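Long-range contacts in diguanylate cyclase TpbB (PDB 7A7E), which catalyses the condensation of two GTP molecules into cyclic di-GMP through its magnesium-dependent GGDEF domain, here crystallised on its own: residues R49-V54 with L149-A154; A32-R37 with L94-G99; G87-S92 with F103-A108. All blocks are in the same frame, centred on the assembly; numbering follows the deposited sequence.

Contact 1. Residues R49-V54 with L149-A154; sequences REQLAV and LYPEHA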
loop_
_atom_site.group_PDB
_atom_site.type_symbol
_atom_site.label_atom_id
_atom_site.label_comp_id
_atom_site.label_asym_id
_atom_site.label_seq_id
_atom_site.Cartn_x
_atom_site.Cartn_y
_atom_site.Cartn_z
ATOM N N ARG A 49 -19.213 -0.394 14.905
ATOM C CA ARG A 49 -18.811 -1.774 15.136
ATOM C C ARG A 49 -18.414 -2.442 13.814
ATOM O O ARG A 49 -18.647 -3.631 13.628
ATOM C CB ARG A 49 -19.957 -2.505 15.848
ATOM C CG ARG A 49 -19.664 -3.945 16.225
ATOM C CD ARG A 49 -18.562 -4.046 17.254
ATOM N NE ARG A 49 -19.025 -3.429 18.486
ATOM C CZ ARG A 49 -18.281 -3.254 19.572
ATOM N NH1 ARG A 49 -17.021 -3.662 19.581
ATOM N NH2 ARG A 49 -18.806 -2.680 20.641
ATOM N N GLU A 50 -17.779 -1.673 12.917
ATOM C CA GLU A 50 -17.461 -2.101 11.560
ATOM C C GLU A 50 -15.951 -2.338 11.397
ATOM O O GLU A 50 -15.180 -2.149 12.337
ATOM C CB GLU A 50 -18.042 -1.086 10.567
ATOM C CG GLU A 50 -18.413 -1.691 9.220
ATOM C CD GLU A 50 -19.615 -2.627 9.214
ATOM O OE1 GLU A 50 -20.717 -2.164 9.579
ATOM O OE2 GLU A 50 -19.448 -3.822 8.844
ATOM N N GLN A 51 -15.533 -2.756 10.190
ATOM C CA GLN A 51 -14.146 -3.101 9.906
ATOM C C GLN A 51 -13.508 -2.121 8.915
ATOM O O GLN A 51 -14.182 -1.593 8.023
ATOM C CB GLN A 51 -14.091 -4.501 9.302
ATOM C CG GLN A 51 -14.016 -5.618 10.325
ATOM C CD GLN A 51 -13.609 -6.897 9.636
ATOM O OE1 GLN A 51 -14.234 -7.336 8.663
ATOM N NE2 GLN A 51 -12.530 -7.492 10.120
ATOM N N LEU A 52 -12.191 -1.905 9.067
ATOM C CA LEU A 52 -11.391 -1.217 8.062
ATOM C C LEU A 52 -10.021 -1.883 7.889
ATOM O O LEU A 52 -9.596 -2.678 8.721
ATOM C CB LEU A 52 -11.281 0.280 8.388
ATOM C CG LEU A 52 -10.554 0.691 9.665
ATOM C CD1 LEU A 52 -9.045 0.660 9.479
ATOM C CD2 LEU A 52 -10.972 2.099 10.024
ATOM N N ALA A 53 -9.327 -1.558 6.790
ATOM C CA ALA A 53 -8.018 -2.147 6.533
ATOM C C ALA A 53 -7.001 -1.079 6.127
ATOM O O ALA A 53 -7.335 -0.118 5.430
ATOM C CB ALA A 53 -8.117 -3.240 5.490
ATOM N N VAL A 54 -5.749 -1.274 6.569
ATOM C CA VAL A 54 -4.627 -0.478 6.095
ATOM C C VAL A 54 -3.710 -1.361 5.247
ATOM O O VAL A 54 -3.315 -2.457 5.651
ATOM C CB VAL A 54 -3.836 0.189 7.234
ATOM C CG1 VAL A 54 -2.830 1.184 6.686
ATOM C CG2 VAL A 54 -4.740 0.880 8.228
ATOM N N LEU A 149 -5.640 -5.381 9.541
ATOM C CA LEU A 149 -7.071 -5.252 9.775
ATOM C C LEU A 149 -7.385 -4.578 11.110
ATOM O O LEU A 149 -6.665 -4.730 12.110
ATOM C CB LEU A 149 -7.696 -6.641 9.728
ATOM C CG LEU A 149 -7.481 -7.360 8.410
ATOM C CD1 LEU A 149 -7.960 -8.788 8.523
ATOM C CD2 LEU A 149 -8.220 -6.646 7.289
ATOM N N TYR A 150 -8.489 -3.824 11.075
ATOM C CA TYR A 150 -9.193 -3.370 12.259
ATOM C C TYR A 150 -10.539 -4.092 12.354
ATOM O O TYR A 150 -11.249 -4.254 11.361
ATOM C CB TYR A 150 -9.349 -1.849 12.279
ATOM C CG TYR A 150 -10.171 -1.383 13.446
ATOM C CD1 TYR A 150 -9.577 -1.139 14.673
ATOM C CD2 TYR A 150 -11.545 -1.241 13.339
ATOM C CE1 TYR A 150 -10.328 -0.735 15.766
ATOM C CE2 TYR A 150 -12.312 -0.846 14.425
ATOM C CZ TYR A 150 -11.702 -0.586 15.641
ATOM O OH TYR A 150 -12.460 -0.182 16.706
ATOM N N PRO A 151 -10.922 -4.576 13.557
ATOM C CA PRO A 151 -10.062 -4.477 14.736
ATOM C C PRO A 151 -9.173 -5.677 15.089
ATOM O O PRO A 151 -8.492 -5.625 16.105
ATOM C CB PRO A 151 -11.139 -4.210 15.789
ATOM C CG PRO A 151 -12.283 -5.119 15.367
ATOM C CD PRO A 151 -12.223 -5.193 13.858
ATOM N N GLU A 152 -9.121 -6.720 14.240
ATOM C CA GLU A 152 -8.315 -7.914 14.490
ATOM C C GLU A 152 -6.883 -7.607 14.930
ATOM O O GLU A 152 -6.361 -8.344 15.753
ATOM C CB GLU A 152 -8.162 -8.830 13.274
ATOM C CG GLU A 152 -9.425 -9.559 12.875
ATOM C CD GLU A 152 -10.344 -8.816 11.913
ATOM O OE1 GLU A 152 -10.742 -9.418 10.881
ATOM O OE2 GLU A 152 -10.677 -7.643 12.197
ATOM N N HIS A 153 -6.202 -6.601 14.355
ATOM C CA HIS A 153 -4.782 -6.491 14.671
ATOM C C HIS A 153 -4.498 -5.366 15.661
ATOM O O HIS A 153 -3.663 -5.508 16.553
ATOM C CB HIS A 153 -3.912 -6.297 13.423
ATOM C CG HIS A 153 -4.038 -7.382 12.423
ATOM N ND1 HIS A 153 -4.345 -7.123 11.105
ATOM C CD2 HIS A 153 -3.908 -8.718 12.537
ATOM C CE1 HIS A 153 -4.399 -8.256 10.433
ATOM N NE2 HIS A 153 -4.144 -9.254 11.297
ATOM N N ALA A 154 -5.136 -4.220 15.460
ATOM C CA ALA A 154 -4.778 -3.069 16.258
ATOM C C ALA A 154 -5.987 -2.159 16.301
ATOM O O ALA A 154 -6.923 -2.364 15.533
ATOM C CB ALA A 154 -3.611 -2.368 15.621
#
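Tyr150 N gives a nearly straight bond to Leu52 O (2.8 Å, 166° at the hydrogen), joining two antiparallel strands of the GGDEF domain near the start of strand 51-59 and the end of strand 143-150. The return bond, Leu52 N to Tyr150 O at 3.4 Å, is weak. One residue further in, Ala53 and Leu149 form a non-hydrogen-bonded pair that sets the register. Polar side chains add a second tie: the extended chain of Gln51 crosses that of Glu152 at about a right angle and donates a weak bond from NE2 to Glu152 OE2 (2.8 Å), with amide and carboxylate nearly coplanar. Within 149-154, His153 ND1 accepts a hydrogen bond from Leu149 N (2.7 Å), and His153 N returns one to Leu149 O, so two bonds close the turn.

The apolar contacts fall on both faces of the sheet. Leu52 CD1 lies 3.8 Å from Tyr150 CB on one, while Ala53 CB meets Leu149 CD2 at 3.9 Å on the other. The tyrosine ring, its CG anti to the backbone N (chi1 175°), offers its edge to Glu50 O, 3.8 Å from CE2. Pro151, joined by a cis peptide, folds back so that its CB sits over the centre of one face of that ring.

Arg49 closes helix 31-47 with a Schellman motif ahead of strand 51-59. That helix packs on Leu52 and Tyr150 through Leu42, strand 102-110 flanks Ala53 on the other edge through Leu107, and Ala154 leads on to helix 157-174, which it touches at Leu160.

Contact 2. Residues A32-R37 with L94-G99; sequences AFFEGR and LVARLG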
loop_
_atom_site.group_PDB
_atom_site.type_symbol
_atom_site.label_atom_id
_atom_site.label_comp_id
_atom_site.label_asym_id
_atom_site.label_seq_id
_atom_site.Cartn_x
_atom_site.Cartn_y
_atom_site.Cartn_z
ATOM N N ALA A 32 0.651 12.800 6.697
ATOM C CA ALA A 32 -0.028 13.657 7.663
ATOM C C ALA A 32 -1.529 13.577 7.441
ATOM O O ALA A 32 -2.299 13.404 8.383
ATOM C CB ALA A 32 0.437 15.079 7.527
ATOM N N PHE A 33 -1.909 13.683 6.168
ATOM C CA PHE A 33 -3.291 13.595 5.736
ATOM C C PHE A 33 -3.817 12.208 6.080
ATOM O O PHE A 33 -4.843 12.067 6.755
ATOM C CB PHE A 33 -3.368 13.799 4.218
ATOM C CG PHE A 33 -4.745 14.143 3.729
ATOM C CD1 PHE A 33 -5.664 13.141 3.466
ATOM C CD2 PHE A 33 -5.137 15.464 3.575
ATOM C CE1 PHE A 33 -6.945 13.451 3.040
ATOM C CE2 PHE A 33 -6.418 15.777 3.145
ATOM C CZ PHE A 33 -7.317 14.768 2.884
ATOM N N PHE A 34 -3.054 11.204 5.630
ATOM C CA PHE A 34 -3.460 9.818 5.737
ATOM C C PHE A 34 -3.760 9.466 7.192
ATOM O O PHE A 34 -4.732 8.768 7.474
ATOM C CB PHE A 34 -2.411 8.896 5.117
ATOM C CG PHE A 34 -2.840 7.452 5.038
ATOM C CD1 PHE A 34 -2.632 6.587 6.109
ATOM C CD2 PHE A 34 -3.468 6.954 3.903
ATOM C CE1 PHE A 34 -3.037 5.263 6.041
ATOM C CE2 PHE A 34 -3.872 5.629 3.831
ATOM C CZ PHE A 34 -3.646 4.783 4.897
ATOM N N GLU A 35 -2.935 9.968 8.112
ATOM C CA GLU A 35 -3.083 9.611 9.507
ATOM C C GLU A 35 -4.389 10.182 10.048
ATOM O O GLU A 35 -5.085 9.517 10.817
ATOM C CB GLU A 35 -1.889 10.119 10.306
ATOM C CG GLU A 35 -0.573 9.544 9.826
ATOM C CD GLU A 35 0.527 9.491 10.872
ATOM O OE1 GLU A 35 0.333 10.099 11.950
ATOM O OE2 GLU A 35 1.572 8.830 10.607
ATOM N N GLY A 36 -4.711 11.419 9.648
ATOM C CA GLY A 36 -5.885 12.077 10.198
ATOM C C GLY A 36 -7.138 11.333 9.760
ATOM O O GLY A 36 -7.982 10.946 10.576
ATOM N N ARG A 37 -7.188 11.095 8.449
ATOM C CA ARG A 37 -8.260 10.327 7.850
ATOM C C ARG A 37 -8.409 8.985 8.563
ATOM O O ARG A 37 -9.509 8.609 8.955
ATOM C CB ARG A 37 -8.064 10.215 6.334
ATOM C CG ARG A 37 -8.772 11.319 5.555
ATOM C CD ARG A 37 -9.733 10.829 4.478
ATOM N NE ARG A 37 -10.630 9.786 4.972
ATOM C CZ ARG A 37 -11.248 8.901 4.192
ATOM N NH1 ARG A 37 -11.058 8.959 2.878
ATOM N NH2 ARG A 37 -12.038 7.972 4.733
ATOM N N LEU A 94 -8.712 5.470 0.265
ATOM C CA LEU A 94 -7.761 6.566 0.188
ATOM C C LEU A 94 -6.368 6.017 -0.100
ATOM O O LEU A 94 -5.963 5.049 0.540
ATOM C CB LEU A 94 -7.764 7.269 1.545
ATOM C CG LEU A 94 -6.779 8.421 1.722
ATOM C CD1 LEU A 94 -7.107 9.538 0.757
ATOM C CD2 LEU A 94 -6.788 8.973 3.132
ATOM N N VAL A 95 -5.655 6.648 -1.052
ATOM C CA VAL A 95 -4.236 6.415 -1.271
ATOM C C VAL A 95 -3.461 7.673 -0.915
ATOM O O VAL A 95 -3.747 8.746 -1.443
ATOM C CB VAL A 95 -3.900 6.078 -2.729
ATOM C CG1 VAL A 95 -2.578 5.342 -2.807
ATOM C CG2 VAL A 95 -4.996 5.296 -3.415
ATOM N N ALA A 96 -2.458 7.508 -0.047
ATOM C CA ALA A 96 -1.443 8.521 0.193
ATOM C C ALA A 96 -0.100 7.956 -0.245
ATOM O O ALA A 96 0.086 6.739 -0.327
ATOM C CB ALA A 96 -1.390 8.925 1.648
ATOM N N ARG A 97 0.823 8.871 -0.537
ATOM C CA ARG A 97 2.190 8.510 -0.847
ATOM C C ARG A 97 2.983 8.810 0.411
ATOM O O ARG A 97 2.974 9.935 0.908
ATOM C CB ARG A 97 2.662 9.291 -2.078
ATOM C CG ARG A 97 4.143 9.166 -2.400
ATOM C CD ARG A 97 4.404 9.519 -3.850
ATOM N NE ARG A 97 5.451 10.484 -4.184
ATOM C CZ ARG A 97 6.704 10.170 -4.508
ATOM N NH1 ARG A 97 7.567 11.113 -4.841
ATOM N NH2 ARG A 97 7.100 8.913 -4.494
ATOM N N LEU A 98 3.584 7.767 0.966
ATOM C CA LEU A 98 4.374 7.912 2.172
ATOM C C LEU A 98 5.666 8.656 1.841
ATOM O O LEU A 98 6.020 9.616 2.519
ATOM C CB LEU A 98 4.632 6.507 2.726
ATOM C CG LEU A 98 3.406 5.719 3.209
ATOM C CD1 LEU A 98 3.746 4.293 3.601
ATOM C CD2 LEU A 98 2.732 6.436 4.358
ATOM N N GLY A 99 6.319 8.216 0.758
ATOM C CA GLY A 99 7.595 8.697 0.252
ATOM C C GLY A 99 8.201 7.602 -0.620
ATOM O O GLY A 99 7.815 6.438 -0.479
#
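Phe34 and Ala96 mark the closest backbone approach, 6.0 Å between CA atoms, where helix 32-37 runs over strand 94-99. The two axes come within 8.4 Å, and their directions differ by 138°, so the helix crosses the strand closer to antiparallel than to perpendicular. The contact is made chiefly by apolar side chains, with one backbone carbonyl at a ring edge.

With its CG anti to the backbone N (chi1 -173°), Phe34 lays its ring beside Ala96 and Leu94. Phe34 CB and CD2 both lie 3.6 Å from Ala96 CB. The ring edge at CE2 meets Leu94 O in plane, 3.9 Å away. Leu94 reaches back the other way: its CD2 touches Phe34 CD2 at 4.0 Å and Arg37 CB at 3.7 Å, and comes more distantly to the ring edge of Phe33. Arg37 bends over this methyl, laying the carbon part of its chain along it, while Arg37 NH1 approaches Leu94 CB at 3.9 Å.

Phe34 also touches Ala104, Leu106 and Val54 on the next two strands. This is a helix covering one face of a central mixed sheet, the layered alpha/beta arrangement of GGDEF domains and their nucleotide-cyclase relatives.

Contact 3. Residues G87-S92 with F103-A108; sequences GQLRES and FAVLLA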
loop_
_atom_site.group_PDB
_atom_site.type_symbol
_atom_site.label_atom_id
_atom_site.label_comp_id
_atom_site.label_asym_id
_atom_site.label_seq_id
_atom_site.Cartn_x
_atom_site.Cartn_y
_atom_site.Cartn_z
ATOM N N GLY A 87 -6.935 2.645 -9.231
ATOM C CA GLY A 87 -7.778 1.953 -10.186
ATOM C C GLY A 87 -8.585 0.840 -9.530
ATOM O O GLY A 87 -9.487 0.282 -10.136
ATOM N N GLN A 88 -8.260 0.520 -8.283
ATOM C CA GLN A 88 -8.733 -0.716 -7.691
ATOM C C GLN A 88 -9.530 -0.392 -6.436
ATOM O O GLN A 88 -10.114 -1.273 -5.809
ATOM C CB GLN A 88 -7.537 -1.624 -7.408
ATOM C CG GLN A 88 -7.713 -3.002 -8.006
ATOM C CD GLN A 88 -7.783 -2.931 -9.509
ATOM O OE1 GLN A 88 -7.316 -1.981 -10.130
ATOM N NE2 GLN A 88 -8.348 -3.965 -10.107
ATOM N N LEU A 89 -9.541 0.895 -6.094
ATOM C CA LEU A 89 -10.195 1.369 -4.891
ATOM C C LEU A 89 -11.638 1.753 -5.200
ATOM O O LEU A 89 -12.081 1.724 -6.344
ATOM C CB LEU A 89 -9.412 2.578 -4.380
ATOM C CG LEU A 89 -7.949 2.302 -4.055
ATOM C CD1 LEU A 89 -7.373 3.428 -3.220
ATOM C CD2 LEU A 89 -7.824 0.985 -3.314
ATOM N N ARG A 90 -12.367 2.107 -4.144
ATOM C CA ARG A 90 -13.688 2.675 -4.299
ATOM C C ARG A 90 -13.614 4.123 -3.819
ATOM O O ARG A 90 -12.676 4.493 -3.120
ATOM C CB ARG A 90 -14.715 1.762 -3.616
ATOM C CG ARG A 90 -14.800 1.946 -2.110
ATOM C CD ARG A 90 -15.556 0.845 -1.399
ATOM N NE ARG A 90 -14.786 -0.387 -1.338
ATOM C CZ ARG A 90 -14.066 -0.784 -0.296
ATOM N NH1 ARG A 90 -13.991 -0.050 0.807
ATOM N NH2 ARG A 90 -13.426 -1.930 -0.369
ATOM N N GLU A 91 -14.593 4.938 -4.224
ATOM C CA GLU A 91 -14.548 6.376 -4.012
ATOM C C GLU A 91 -14.272 6.673 -2.544
ATOM O O GLU A 91 -13.824 7.763 -2.192
ATOM C CB GLU A 91 -15.842 7.016 -4.521
ATOM C CG GLU A 91 -16.039 6.894 -6.029
ATOM C CD GLU A 91 -14.950 7.482 -6.923
ATOM O OE1 GLU A 91 -14.422 8.583 -6.605
ATOM O OE2 GLU A 91 -14.634 6.844 -7.948
ATOM N N SER A 92 -14.510 5.662 -1.706
ATOM C CA SER A 92 -14.519 5.828 -0.267
ATOM C C SER A 92 -13.123 5.586 0.331
ATOM O O SER A 92 -12.813 6.108 1.406
ATOM C CB SER A 92 -15.617 4.971 0.308
ATOM O OG SER A 92 -15.389 3.583 0.092
ATOM N N PHE A 103 3.536 3.611 -0.674
ATOM C CA PHE A 103 2.218 4.224 -0.540
ATOM C C PHE A 103 1.417 3.556 0.579
ATOM O O PHE A 103 1.579 2.366 0.849
ATOM C CB PHE A 103 1.405 4.099 -1.835
ATOM C CG PHE A 103 2.106 4.554 -3.091
ATOM C CD1 PHE A 103 2.965 3.695 -3.772
ATOM C CD2 PHE A 103 1.921 5.841 -3.589
ATOM C CE1 PHE A 103 3.624 4.116 -4.919
ATOM C CE2 PHE A 103 2.575 6.260 -4.739
ATOM C CZ PHE A 103 3.426 5.395 -5.398
ATOM N N ALA A 104 0.515 4.332 1.194
ATOM C CA ALA A 104 -0.403 3.848 2.216
ATOM C C ALA A 104 -1.830 3.925 1.694
ATOM O O ALA A 104 -2.207 4.891 1.027
ATOM C CB ALA A 104 -0.288 4.656 3.489
ATOM N N VAL A 105 -2.621 2.909 2.041
ATOM C CA VAL A 105 -3.954 2.801 1.481
ATOM C C VAL A 105 -4.957 2.476 2.578
ATOM O O VAL A 105 -4.793 1.477 3.284
ATOM C CB VAL A 105 -4.020 1.731 0.381
ATOM C CG1 VAL A 105 -5.473 1.419 0.027
ATOM C CG2 VAL A 105 -3.209 2.126 -0.847
ATOM N N LEU A 106 -6.017 3.294 2.652
ATOM C CA LEU A 106 -7.069 3.115 3.640
ATOM C C LEU A 106 -8.297 2.549 2.949
ATOM O O LEU A 106 -8.763 3.156 1.989
ATOM C CB LEU A 106 -7.413 4.466 4.257
ATOM C CG LEU A 106 -8.654 4.428 5.135
ATOM C CD1 LEU A 106 -8.440 3.463 6.283
ATOM C CD2 LEU A 106 -8.983 5.812 5.651
ATOM N N LEU A 107 -8.777 1.394 3.446
ATOM C CA LEU A 107 -9.939 0.693 2.907
ATOM C C LEU A 107 -11.037 0.735 3.957
ATOM O O LEU A 107 -11.039 -0.061 4.894
ATOM C CB LEU A 107 -9.624 -0.777 2.593
ATOM C CG LEU A 107 -8.624 -1.115 1.481
ATOM C CD1 LEU A 107 -8.729 -2.585 1.090
ATOM C CD2 LEU A 107 -8.806 -0.258 0.242
ATOM N N ALA A 108 -11.939 1.700 3.798
ATOM C CA ALA A 108 -13.027 1.938 4.729
ATOM C C ALA A 108 -14.242 2.340 3.908
ATOM O O ALA A 108 -14.070 2.988 2.882
ATOM C CB ALA A 108 -12.647 3.038 5.684
#
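A chi1 of -59° turns CG of Leu89 away from its carbonyl carbon; chi2 of -165° extends CD1 away from CA, and the other branch, CD2, is the one that meets the strand 103-108. There Leu89 CD2 finds Leu107 CD2 at 3.9 Å, the two side chains meeting at about a right angle, and Val105 CG1 at 4.1 Å. Val105 and Leu107 stand two apart on the strand and therefore show the same face of the sheet to the loop, with the Leu89 methyl reaching both. Val95 on the neighbouring strand touches Leu89 and Val105 as well, so the loop leucine is set among three aliphatic side chains of the sheet.

The loop 87-92 comes down from helix 62-86 and feeds strand 94-99, which turns back as strand 102-110. That beta-hairpin carries at its tip the signature of the family, Gly99 to Phe103, including the magnesium ligand Asp101. The present contact is at the other end of the hairpin, where the incoming loop lies against the outgoing strand.

Polar groups meet nearer that end. Arg90 bends at chi3 to bring its guanidinium edge-on to the last peptide of the strand segment, with the carbonyl carbon of Ala108 in its plane and Arg90 NH1 3.7 Å from Ala108 O, long for a bond. The charge of Arg90 is met instead by Asp93, whose OD1 takes a salt bridge from NH1 and also a weak hydrogen bond from Ala108 N. Asp93 OD1 thus lies between the arginine and the strand backbone. Ser92 OG is modelled as donating to Ala108 O at 3.1 Å, although its position is uncertain. Ile119 of helix 113-126 touches both Arg90 and Leu107.

All three contacts bear on one mixed sheet. Contact 1 joins strand 51-59 to strand 143-150; on the other edge of 51-59 lies strand 102-110 of contact 3, with Ala53 O 2.9 Å from Leu107 N, a probable hydrogen bond. Strand 94-99 of contact 2 comes next, Leu94 O lying 2.7 Å from Leu106 N. Contacts 2 and 3 take opposite faces of the hairpin of strands 94-99 and 102-110, their centres about 11 Å apart, whereas the centres of contacts 1 and 2 are about 17 Å apart, bridged where Val54 CG1 meets Phe34 CZ at 4.1 Å. Magnesium is bound away from all three, by Ser59 and Asp101, on or beside the same strands.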